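Local structure of glutaredoxin (Populus tremula x Populus tremuloides, 2E7P) at residues C33-Q38 / T89-H94; K14-S19 / S46-E51; V77-K82 / L100-D105; A20-F25 / Q38-V43. The protein binds a glutathione-ligated [2Fe-2S] cluster and, as a glutaredoxin of the CPYC subfamily, probably reduces low-molecular-weight and protein disulfides with glutathione. One frame throughout, in Å; residues are numbered along the deposited sequence.

Followed from the N terminus, the chain opens interaction 2 at the end of helix 3-18 and interaction 4 on strand 22-26, then enters helix 31-42, where interaction 1 begins. The far end of that helix closes interaction 4, a short loop nested inside the larger one that strand 48-51 closes in interaction 2. Interaction 3 opens on strand 76-79; helix 87-95 then closes interaction 1, which therefore crosses the other three, and helix 99-110 closes interaction 3 last. Interactions 2, 3 and 4 each tie a helix to the same mixed sheet, whereas interaction 1 joins two helices to each other. Interactions 1 and 4 share Gln38.

Interaction 1. Residues C33-Q38 / T89-H94; sequences CNRVKQ and TVVEKH. With GSH (glutathione), chain G.
Val36 and Val90 meet methyl to methyl where two helices of the thioredoxin fold, 31-42 and 87-95, lie beside each other; CG2 of Val36 is 4.0 Å from CG2 of Val90, and the two side chains cross at about a right angle. A neighbouring residue on each helix makes the other touch: NE of Arg35 lies 4.1 Å from CG2 of Val91. The methyl stands oblique to the guanidinium, neither over its face nor at its edge, and these side chains too cross at about a right angle. No hydrogen bond spans the two segments, so the join rests on packing alone, backed by Leu39, which touches both valines of helix 87-95, and by Cys87, which touches Arg35 and Val36.

On another side of helix 31-42, Asn34 faces a glutathione that the second subunit holds through Lys27, Gln62, Val74, Cys87 and Asp88. The glutathione sulfur SG2 sits 3.5 Å from ND2 of Asn34 and 3.7 Å from its OD1, so it lies almost equally close to both ends of the amide; Tyr29 of the second subunit packs on the same asparagine. With an alanine here the amide is gone, and the glutathione sulfur would probably lose the polar neighbour that this helix sets beside it.

Gln38 is the second-shell residue that steadies Arg35, on which Tyr32 of the third subunit also packs. The arginine chain extends with CG anti to the backbone N (chi1 -179°) and then bends at chi2, carrying the guanidinium forward along its own helix, where NH1 of Arg35 donates to OE1 of Gln38 at 2.9 Å from above the carbonyl plane, 58° out of it.

Interaction 2. Residues K14-S19 / S46-E51; sequences KELASS and SYKVVE
Leu16 and Ser19, both directed at strand 48-51, are met by Val50 and Lys48, two strand residues with one between them, directed back at the helix. The pairing separates by chemistry. Leu16 offers CD1 to CG1 of Val50 at 4.2 Å, a methyl contact at the buried end. Toward solvent, the extended aliphatic chain of Lys48 reaches over Ser19, whose OG stands 3.4 Å from CD of Lys48. The chain bends only at its last torsion (chi4 141°), which leaves NZ of Lys48 at 3.5 Å from OG of Ser19, a weak hydrogen bond at best.

In the thioredoxin fold this is the place where helix 3-18 packs against the sheet at one of its edge strands, 48-51, on the face away from helix 31-42; Tyr47 and Val49 turn to that other helix, and Val50 also touches Phe25 of the neighbouring parallel strand.

Ser19 OG is also bonded to the last turn of its own helix, which holds the rotation of the hydroxyl that Lys48 approaches. Lying between the backbone N and the carbonyl carbon (chi1 73°), OG of Ser19 donates to Leu16 O at 2.6 Å, in the carbonyl plane and on a lone pair, while Ser19 N donates to the same Leu16 O at 3.0 Å.

Interaction 3. Residues V77-K82 / L100-D105; sequences VFIGGK and LPLLQD
Ile79 and Leu103 carry the apolar part of this contact, crossing at about a right angle with CD1 of Ile79 3.8 Å from CD2 of Leu103. CD2 of Leu103 also lies 4.1 Å from CG2 of Ile79, so both branches of the isoleucine close on one atom. Leu103 leaves its backbone pointing away from the strand, and its outer methyl nevertheless reaches back to it: CG lies anti to the carbonyl carbon (chi1 -70°), beside the backbone N. A looser touch joins CD1 of Ile79 to CB of Leu102 at 4.3 Å. Val22 of the adjoining strand packs on both Ile79 and Leu103, widening the apolar patch.

The second kind of contact sets a methyl against the backbone: CG2 of Ile79 rests 3.8 Å from the carbonyl oxygen O of Leu102. No hydrogen bond crosses between the two segments.

The polar bonds of the turn are local. Ile79 and Lys82 exchange a pair of backbone bonds, Ile79 N to Lys82 O at 3.0 Å and Lys82 N to Ile79 O at 3.1 Å, around a type I' turn. Gly80 and Gly81 occupy its two central positions, both with positive phi, which suits glycine. The helix contributes its own i to i+4 bonds.

The Ile79 contacts join the C-terminal helix 99-110 to the beta hairpin of strands 76-79 and 82-85, closed by its two-residue type I' turn, the antiparallel half of the thioredoxin-fold sheet in glutaredoxins.

Interaction 4. Residues A20-F25 / Q38-V43; sequences APVVVF and QLLTQV
Val22 and Leu40 mark the closest backbone approach of segment 20-25 to segment 38-43, their CA atoms 9.2 Å apart, a spacing that side chains must bridge. The two elements open the beta-alpha-beta unit of the thioredoxin fold, in which the chain passes from strand 22-26 through helix 31-42 to the parallel neighbour 48-51.

Leu40 does the bridging from the helix side. Its CG lies anti to the carbonyl carbon (chi1 -63°), which sends the branched end down onto the sheet between two valines, Val22 and Val24, with one residue between them on the strand. Both are directed at the helix, and each meets the leucine tip to tip, while the intervening Val23 turns to the other face and packs on Val50. No polar group takes part, and all three touching residues are buried.

Around this trio the packing continues: Tyr47 touches both Leu40 and Val22, Pro75 lies on Val24, and Leu103 of helix 99-110 reaches Val22. The neighbouring Leu39 turns instead to helix 87-95.

The two meetings are unequal, although one methyl serves for both: CD1 of Leu40 is 4.1 Å from CG1 of Val22 but 3.6 Å from CG2 of Val24.

Interaction 1. Residues C33-Q38 / T89-H94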
# COMPACT_ATOMS: atom_id res chain seq x y z
N CYS C 33 -0.46 -4.61 3.33
CA CYS C 33 -0.40 -6.03 2.92
C CYS C 33 1.00 -6.64 3.11
O CYS C 33 1.14 -7.73 3.67
CB CYS C 33 -0.91 -6.19 1.47
SG CYS C 33 -2.63 -5.77 1.38
N ASN C 34 2.05 -5.94 2.67
CA ASN C 34 3.44 -6.38 2.94
C ASN C 34 3.84 -6.56 4.41
O ASN C 34 4.61 -7.43 4.74
CB ASN C 34 4.44 -5.46 2.25
CG ASN C 34 4.25 -5.47 0.72
OD1 ASN C 34 3.74 -6.45 0.18
ND2 ASN C 34 4.61 -4.39 0.05
N ARG C 35 3.32 -5.69 5.28
CA ARG C 35 3.55 -5.80 6.74
C ARG C 35 2.92 -7.11 7.30
O ARG C 35 3.54 -7.84 8.09
CB ARG C 35 2.97 -4.55 7.44
CG ARG C 35 3.15 -4.49 9.02
CD ARG C 35 4.61 -4.53 9.47
NE ARG C 35 4.69 -4.47 10.93
CZ ARG C 35 5.54 -5.18 11.69
NH1 ARG C 35 6.40 -6.01 11.12
NH2 ARG C 35 5.50 -5.06 13.02
N VAL C 36 1.71 -7.43 6.87
CA VAL C 36 1.14 -8.73 7.23
C VAL C 36 2.00 -9.90 6.76
O VAL C 36 2.26 -10.84 7.51
CB VAL C 36 -0.30 -8.85 6.71
CG1 VAL C 36 -0.78 -10.32 6.72
CG2 VAL C 36 -1.20 -7.97 7.58
N LYS C 37 2.46 -9.85 5.52
CA LYS C 37 3.33 -10.87 4.97
C LYS C 37 4.61 -11.00 5.79
O LYS C 37 5.08 -12.12 6.04
CB LYS C 37 3.65 -10.51 3.50
CG LYS C 37 2.47 -10.76 2.56
CD LYS C 37 2.69 -10.00 1.28
CE LYS C 37 1.40 -9.96 0.42
NZ LYS C 37 1.72 -9.44 -0.92
N GLN C 38 5.19 -9.86 6.15
CA GLN C 38 6.38 -9.80 7.01
C GLN C 38 6.14 -10.52 8.35
O GLN C 38 6.93 -11.34 8.77
CB GLN C 38 6.78 -8.34 7.28
CG GLN C 38 8.11 -8.21 8.09
CD GLN C 38 8.53 -6.77 8.28
OE1 GLN C 38 7.69 -5.90 8.49
NE2 GLN C 38 9.84 -6.52 8.22
N THR C 89 -4.97 -5.73 13.14
CA THR C 89 -5.23 -6.98 13.85
C THR C 89 -3.99 -7.88 13.94
O THR C 89 -3.65 -8.38 15.04
CB THR C 89 -6.39 -7.80 13.25
OG1 THR C 89 -7.52 -6.95 13.04
CG2 THR C 89 -6.78 -8.92 14.21
N VAL C 90 -3.34 -8.12 12.79
CA VAL C 90 -2.20 -9.04 12.77
C VAL C 90 -1.02 -8.52 13.62
O VAL C 90 -0.36 -9.30 14.34
CB VAL C 90 -1.72 -9.43 11.33
CG1 VAL C 90 -0.49 -10.35 11.41
CG2 VAL C 90 -2.82 -10.14 10.59
N VAL C 91 -0.76 -7.22 13.52
CA VAL C 91 0.28 -6.56 14.33
C VAL C 91 -0.04 -6.79 15.82
O VAL C 91 0.81 -7.23 16.58
CB VAL C 91 0.37 -5.03 14.03
CG1 VAL C 91 1.26 -4.30 15.07
CG2 VAL C 91 0.91 -4.75 12.60
N GLU C 92 -1.28 -6.52 16.22
CA GLU C 92 -1.71 -6.78 17.61
C GLU C 92 -1.54 -8.24 18.11
O GLU C 92 -1.05 -8.48 19.22
CB GLU C 92 -3.16 -6.35 17.77
CG GLU C 92 -3.59 -6.00 19.18
CD GLU C 92 -5.01 -5.42 19.18
OE1 GLU C 92 -5.19 -4.18 19.43
OE2 GLU C 92 -5.94 -6.22 18.89
N LYS C 93 -1.94 -9.21 17.29
CA LYS C 93 -1.70 -10.64 17.59
C LYS C 93 -0.21 -10.98 17.79
O LYS C 93 0.18 -11.72 18.72
CB LYS C 93 -2.30 -11.53 16.49
CG LYS C 93 -3.83 -11.31 16.30
CD LYS C 93 -4.61 -11.81 17.50
CE LYS C 93 -6.13 -11.96 17.20
NZ LYS C 93 -6.93 -11.62 18.42
N HIS C 94 0.61 -10.48 16.87
CA HIS C 94 2.04 -10.59 17.06
C HIS C 94 2.51 -9.92 18.37
O HIS C 94 3.24 -10.52 19.13
CB HIS C 94 2.80 -9.97 15.89
CG HIS C 94 4.28 -9.92 16.12
ND1 HIS C 94 4.98 -8.73 16.17
CD2 HIS C 94 5.18 -10.90 16.36
CE1 HIS C 94 6.26 -8.99 16.38
NE2 HIS C 94 6.41 -10.30 16.50
N1 GSH G . 7.14 -2.77 -9.32
CA1 GSH G . 8.18 -3.17 -8.37
C1 GSH G . 8.83 -4.40 -8.93
O11 GSH G . 9.85 -4.90 -8.42
O12 GSH G . 8.28 -4.92 -9.92
CB1 GSH G . 7.46 -3.48 -7.05
CG1 GSH G . 8.34 -3.94 -5.86
CD1 GSH G . 7.66 -3.70 -4.50
OE1 GSH G . 6.54 -3.20 -4.44
N2 GSH G . 8.32 -4.07 -3.39
CA2 GSH G . 7.84 -3.81 -2.05
C2 GSH G . 8.77 -2.79 -1.46
O2 GSH G . 9.94 -2.80 -1.81
CB2 GSH G . 8.06 -5.06 -1.22
SG2 GSH G . 6.89 -6.35 -1.68
N3 GSH G . 8.34 -1.91 -0.55
CA3 GSH G . 9.17 -0.90 0.10
C3 GSH G . 10.13 -1.54 1.10
O31 GSH G . 10.07 -2.77 1.36
O32 GSH G . 10.98 -0.83 1.67

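Interaction 2. Residues K14-S19 / S46-E51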
# COMPACT_ATOMS: atom_id res chain seq x y z
N LYS C 14 -15.53 -17.17 -0.54
CA LYS C 14 -15.57 -18.12 0.57
C LYS C 14 -14.65 -19.33 0.38
O LYS C 14 -14.02 -19.80 1.32
CB LYS C 14 -17.00 -18.55 0.88
CG LYS C 14 -17.82 -17.46 1.58
CD LYS C 14 -19.11 -18.02 2.17
CE LYS C 14 -20.14 -16.91 2.41
NZ LYS C 14 -21.13 -17.37 3.43
N GLU C 15 -14.59 -19.82 -0.86
CA GLU C 15 -13.74 -20.94 -1.21
C GLU C 15 -12.28 -20.56 -1.04
O GLU C 15 -11.51 -21.27 -0.39
CB GLU C 15 -13.97 -21.35 -2.66
CG GLU C 15 -15.26 -22.12 -2.92
CD GLU C 15 -15.37 -22.56 -4.37
OE1 GLU C 15 -14.56 -23.45 -4.77
OE2 GLU C 15 -16.25 -22.02 -5.11
N LEU C 16 -11.90 -19.46 -1.68
CA LEU C 16 -10.55 -18.90 -1.55
C LEU C 16 -10.15 -18.77 -0.10
O LEU C 16 -9.07 -19.20 0.27
CB LEU C 16 -10.45 -17.55 -2.26
CG LEU C 16 -10.44 -17.64 -3.78
CD1 LEU C 16 -10.51 -16.23 -4.39
CD2 LEU C 16 -9.22 -18.42 -4.34
N ALA C 17 -11.04 -18.23 0.73
CA ALA C 17 -10.75 -17.93 2.15
C ALA C 17 -10.41 -19.17 3.00
O ALA C 17 -9.68 -19.07 4.01
CB ALA C 17 -11.91 -17.19 2.76
N SER C 18 -10.96 -20.31 2.58
CA SER C 18 -10.70 -21.59 3.26
C SER C 18 -9.75 -22.46 2.46
O SER C 18 -9.46 -23.58 2.88
CB SER C 18 -12.01 -22.34 3.49
OG SER C 18 -12.76 -21.71 4.51
N SER C 19 -9.25 -21.95 1.34
CA SER C 19 -8.41 -22.76 0.43
C SER C 19 -6.99 -23.13 0.90
O SER C 19 -6.32 -23.92 0.26
CB SER C 19 -8.37 -22.11 -0.96
OG SER C 19 -7.56 -20.93 -1.00
N SER C 46 3.38 -20.68 6.60
CA SER C 46 3.14 -20.65 5.14
C SER C 46 1.75 -20.09 4.91
O SER C 46 0.83 -20.33 5.71
CB SER C 46 3.22 -22.05 4.51
OG SER C 46 4.18 -22.86 5.16
N TYR C 47 1.54 -19.38 3.81
CA TYR C 47 0.23 -18.76 3.63
C TYR C 47 -0.01 -18.60 2.15
O TYR C 47 0.93 -18.59 1.38
CB TYR C 47 0.16 -17.40 4.37
CG TYR C 47 1.34 -16.50 4.10
CD1 TYR C 47 1.31 -15.54 3.06
CD2 TYR C 47 2.52 -16.61 4.85
CE1 TYR C 47 2.44 -14.74 2.80
CE2 TYR C 47 3.63 -15.81 4.59
CZ TYR C 47 3.59 -14.89 3.58
OH TYR C 47 4.72 -14.12 3.35
N LYS C 48 -1.26 -18.47 1.77
CA LYS C 48 -1.59 -18.20 0.39
C LYS C 48 -1.98 -16.72 0.25
O LYS C 48 -2.72 -16.19 1.06
CB LYS C 48 -2.74 -19.11 -0.02
CG LYS C 48 -3.34 -18.76 -1.33
CD LYS C 48 -4.48 -19.69 -1.65
CE LYS C 48 -5.09 -19.27 -2.96
NZ LYS C 48 -5.43 -20.47 -3.70
N VAL C 49 -1.46 -16.06 -0.78
CA VAL C 49 -1.78 -14.68 -1.03
C VAL C 49 -2.70 -14.63 -2.25
O VAL C 49 -2.39 -15.19 -3.30
CB VAL C 49 -0.53 -13.82 -1.29
CG1 VAL C 49 -0.94 -12.40 -1.49
CG2 VAL C 49 0.43 -13.90 -0.11
N VAL C 50 -3.84 -13.95 -2.09
CA VAL C 50 -4.72 -13.71 -3.23
C VAL C 50 -4.55 -12.26 -3.55
O VAL C 50 -5.07 -11.43 -2.86
CB VAL C 50 -6.18 -14.00 -2.85
CG1 VAL C 50 -7.13 -13.73 -4.05
CG2 VAL C 50 -6.31 -15.45 -2.32
N GLU C 51 -3.80 -11.92 -4.59
CA GLU C 51 -3.66 -10.53 -4.95
C GLU C 51 -4.88 -10.11 -5.77
O GLU C 51 -5.01 -10.48 -6.92
CB GLU C 51 -2.36 -10.29 -5.72
CG GLU C 51 -1.12 -10.79 -4.97
CD GLU C 51 -0.64 -9.83 -3.87
OE1 GLU C 51 -1.38 -8.90 -3.48
OE2 GLU C 51 0.49 -10.02 -3.35

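Interaction 3. Residues V77-K82 / L100-D105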
# COMPACT_ATOMS: atom_id res chain seq x y z
N VAL C 77 -7.34 -11.09 6.35
CA VAL C 77 -6.61 -12.30 6.74
C VAL C 77 -7.52 -13.37 7.36
O VAL C 77 -8.31 -13.09 8.26
CB VAL C 77 -5.50 -11.96 7.78
CG1 VAL C 77 -4.73 -13.22 8.16
CG2 VAL C 77 -4.54 -10.85 7.25
N PHE C 78 -7.36 -14.58 6.88
CA PHE C 78 -8.05 -15.76 7.40
C PHE C 78 -7.02 -16.76 7.87
O PHE C 78 -6.01 -17.02 7.17
CB PHE C 78 -8.84 -16.42 6.27
CG PHE C 78 -10.08 -15.68 5.90
CD1 PHE C 78 -11.32 -16.08 6.40
CD2 PHE C 78 -10.02 -14.57 5.06
CE1 PHE C 78 -12.50 -15.38 6.05
CE2 PHE C 78 -11.17 -13.86 4.70
CZ PHE C 78 -12.42 -14.27 5.19
N ILE C 79 -7.27 -17.30 9.05
CA ILE C 79 -6.49 -18.40 9.55
C ILE C 79 -7.44 -19.54 9.93
O ILE C 79 -8.38 -19.34 10.71
CB ILE C 79 -5.62 -18.04 10.77
CG1 ILE C 79 -4.60 -16.92 10.42
CG2 ILE C 79 -4.93 -19.32 11.30
CD1 ILE C 79 -3.65 -16.48 11.56
N GLY C 80 -7.18 -20.72 9.34
CA GLY C 80 -8.03 -21.90 9.52
C GLY C 80 -9.44 -21.60 9.07
O GLY C 80 -10.40 -22.06 9.67
N GLY C 81 -9.58 -20.77 8.03
CA GLY C 81 -10.92 -20.44 7.50
C GLY C 81 -11.73 -19.46 8.34
O GLY C 81 -12.85 -19.13 7.99
N LYS C 82 -11.15 -18.99 9.44
CA LYS C 82 -11.78 -18.03 10.34
C LYS C 82 -11.24 -16.63 10.03
O LYS C 82 -10.05 -16.47 9.80
CB LYS C 82 -11.44 -18.35 11.79
CG LYS C 82 -11.98 -19.70 12.32
CD LYS C 82 -11.20 -20.13 13.60
CE LYS C 82 -11.70 -21.47 14.20
NZ LYS C 82 -11.23 -21.55 15.66
N LEU C 100 1.16 -17.04 16.98
CA LEU C 100 1.57 -18.43 16.93
C LEU C 100 0.48 -19.45 17.40
O LEU C 100 0.19 -20.36 16.65
CB LEU C 100 2.95 -18.66 17.57
CG LEU C 100 3.42 -20.11 17.48
CD1 LEU C 100 3.76 -20.51 16.04
CD2 LEU C 100 4.56 -20.37 18.45
N PRO C 101 -0.11 -19.30 18.62
CA PRO C 101 -1.26 -20.17 18.98
C PRO C 101 -2.40 -20.24 17.95
O PRO C 101 -2.92 -21.32 17.71
CB PRO C 101 -1.75 -19.58 20.30
CG PRO C 101 -0.58 -18.91 20.88
CD PRO C 101 0.30 -18.46 19.76
N LEU C 102 -2.76 -19.12 17.31
CA LEU C 102 -3.81 -19.17 16.26
C LEU C 102 -3.43 -20.15 15.16
O LEU C 102 -4.28 -20.96 14.70
CB LEU C 102 -4.03 -17.79 15.62
CG LEU C 102 -4.81 -16.73 16.40
CD1 LEU C 102 -4.63 -15.42 15.65
CD2 LEU C 102 -6.28 -17.14 16.49
N LEU C 103 -2.17 -20.08 14.76
CA LEU C 103 -1.64 -20.88 13.65
C LEU C 103 -1.61 -22.35 14.05
O LEU C 103 -2.03 -23.24 13.29
CB LEU C 103 -0.23 -20.40 13.25
CG LEU C 103 -0.16 -19.05 12.56
CD1 LEU C 103 1.30 -18.57 12.40
CD2 LEU C 103 -0.88 -19.10 11.21
N GLN C 104 -1.10 -22.59 15.25
CA GLN C 104 -0.94 -23.96 15.72
C GLN C 104 -2.28 -24.61 16.06
O GLN C 104 -2.46 -25.78 15.78
CB GLN C 104 0.05 -23.99 16.88
CG GLN C 104 1.44 -23.64 16.38
CD GLN C 104 2.48 -23.74 17.45
OE1 GLN C 104 2.24 -23.39 18.60
NE2 GLN C 104 3.66 -24.20 17.06
N ASP C 105 -3.22 -23.85 16.62
CA ASP C 105 -4.55 -24.38 16.91
C ASP C 105 -5.31 -24.72 15.63
O ASP C 105 -6.01 -25.74 15.57
CB ASP C 105 -5.36 -23.41 17.77
CG ASP C 105 -4.84 -23.32 19.19
OD1 ASP C 105 -3.95 -24.14 19.58
OD2 ASP C 105 -5.32 -22.41 19.91

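Interaction 4. Residues A20-F25 / Q38-V43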
# COMPACT_ATOMS: atom_id res chain seq x y z
N ALA C 20 -6.53 -22.55 2.01
CA ALA C 20 -5.20 -22.87 2.54
C ALA C 20 -5.29 -22.65 4.02
O ALA C 20 -6.21 -21.98 4.47
CB ALA C 20 -4.12 -21.97 1.89
N PRO C 21 -4.40 -23.26 4.80
CA PRO C 21 -4.38 -22.97 6.24
C PRO C 21 -4.32 -21.47 6.58
O PRO C 21 -4.95 -21.03 7.53
CB PRO C 21 -3.11 -23.69 6.71
CG PRO C 21 -3.01 -24.88 5.78
CD PRO C 21 -3.38 -24.27 4.44
N VAL C 22 -3.58 -20.67 5.81
CA VAL C 22 -3.60 -19.22 5.99
C VAL C 22 -3.83 -18.57 4.64
O VAL C 22 -3.19 -18.91 3.64
CB VAL C 22 -2.32 -18.66 6.61
CG1 VAL C 22 -2.45 -17.12 6.89
CG2 VAL C 22 -1.95 -19.41 7.90
N VAL C 23 -4.75 -17.62 4.60
CA VAL C 23 -5.06 -16.94 3.35
C VAL C 23 -5.10 -15.44 3.60
O VAL C 23 -5.77 -14.94 4.54
CB VAL C 23 -6.40 -17.44 2.72
CG1 VAL C 23 -6.76 -16.57 1.49
CG2 VAL C 23 -6.30 -18.95 2.33
N VAL C 24 -4.36 -14.73 2.75
CA VAL C 24 -4.29 -13.26 2.81
C VAL C 24 -4.83 -12.68 1.50
O VAL C 24 -4.19 -12.77 0.48
CB VAL C 24 -2.83 -12.77 3.03
CG1 VAL C 24 -2.78 -11.26 3.11
CG2 VAL C 24 -2.25 -13.34 4.34
N PHE C 25 -6.01 -12.08 1.55
CA PHE C 25 -6.45 -11.20 0.45
C PHE C 25 -5.69 -9.87 0.50
O PHE C 25 -5.61 -9.22 1.53
CB PHE C 25 -7.98 -11.00 0.46
CG PHE C 25 -8.76 -12.29 0.30
CD1 PHE C 25 -9.11 -12.76 -0.96
CD2 PHE C 25 -9.17 -13.00 1.41
CE1 PHE C 25 -9.87 -13.92 -1.11
CE2 PHE C 25 -9.89 -14.18 1.28
CZ PHE C 25 -10.24 -14.63 0.00
N GLN C 38 5.19 -9.86 6.15
CA GLN C 38 6.38 -9.80 7.01
C GLN C 38 6.14 -10.52 8.35
O GLN C 38 6.93 -11.34 8.77
CB GLN C 38 6.78 -8.34 7.28
CG GLN C 38 8.11 -8.21 8.09
CD GLN C 38 8.53 -6.77 8.28
OE1 GLN C 38 7.69 -5.90 8.49
NE2 GLN C 38 9.84 -6.52 8.22
N LEU C 39 5.04 -10.18 9.01
CA LEU C 39 4.66 -10.81 10.28
C LEU C 39 4.40 -12.30 10.16
O LEU C 39 4.80 -13.06 11.01
CB LEU C 39 3.43 -10.09 10.88
CG LEU C 39 3.85 -8.70 11.38
CD1 LEU C 39 2.64 -7.78 11.66
CD2 LEU C 39 4.84 -8.86 12.61
N LEU C 40 3.74 -12.73 9.09
CA LEU C 40 3.59 -14.19 8.86
C LEU C 40 4.93 -14.90 8.60
O LEU C 40 5.22 -15.94 9.20
CB LEU C 40 2.57 -14.50 7.75
CG LEU C 40 1.15 -14.04 8.12
CD1 LEU C 40 0.26 -14.06 6.85
CD2 LEU C 40 0.56 -14.93 9.24
N THR C 41 5.74 -14.34 7.72
CA THR C 41 7.07 -14.91 7.46
C THR C 41 7.91 -14.94 8.74
O THR C 41 8.63 -15.90 8.98
CB THR C 41 7.80 -14.09 6.37
OG1 THR C 41 7.03 -14.08 5.17
CG2 THR C 41 9.23 -14.60 6.08
N GLN C 42 7.81 -13.90 9.57
CA GLN C 42 8.58 -13.84 10.82
C GLN C 42 8.20 -14.98 11.76
O GLN C 42 9.05 -15.60 12.37
CB GLN C 42 8.40 -12.49 11.52
CG GLN C 42 9.10 -12.41 12.92
CD GLN C 42 8.86 -11.09 13.61
OE1 GLN C 42 7.78 -10.50 13.50
NE2 GLN C 42 9.86 -10.59 14.31
N VAL C 43 6.91 -15.30 11.83
CA VAL C 43 6.46 -16.39 12.69
C VAL C 43 6.64 -17.79 12.00
O VAL C 43 6.28 -18.81 12.57
CB VAL C 43 5.03 -16.09 13.21
CG1 VAL C 43 4.01 -16.32 12.10
CG2 VAL C 43 4.67 -16.93 14.47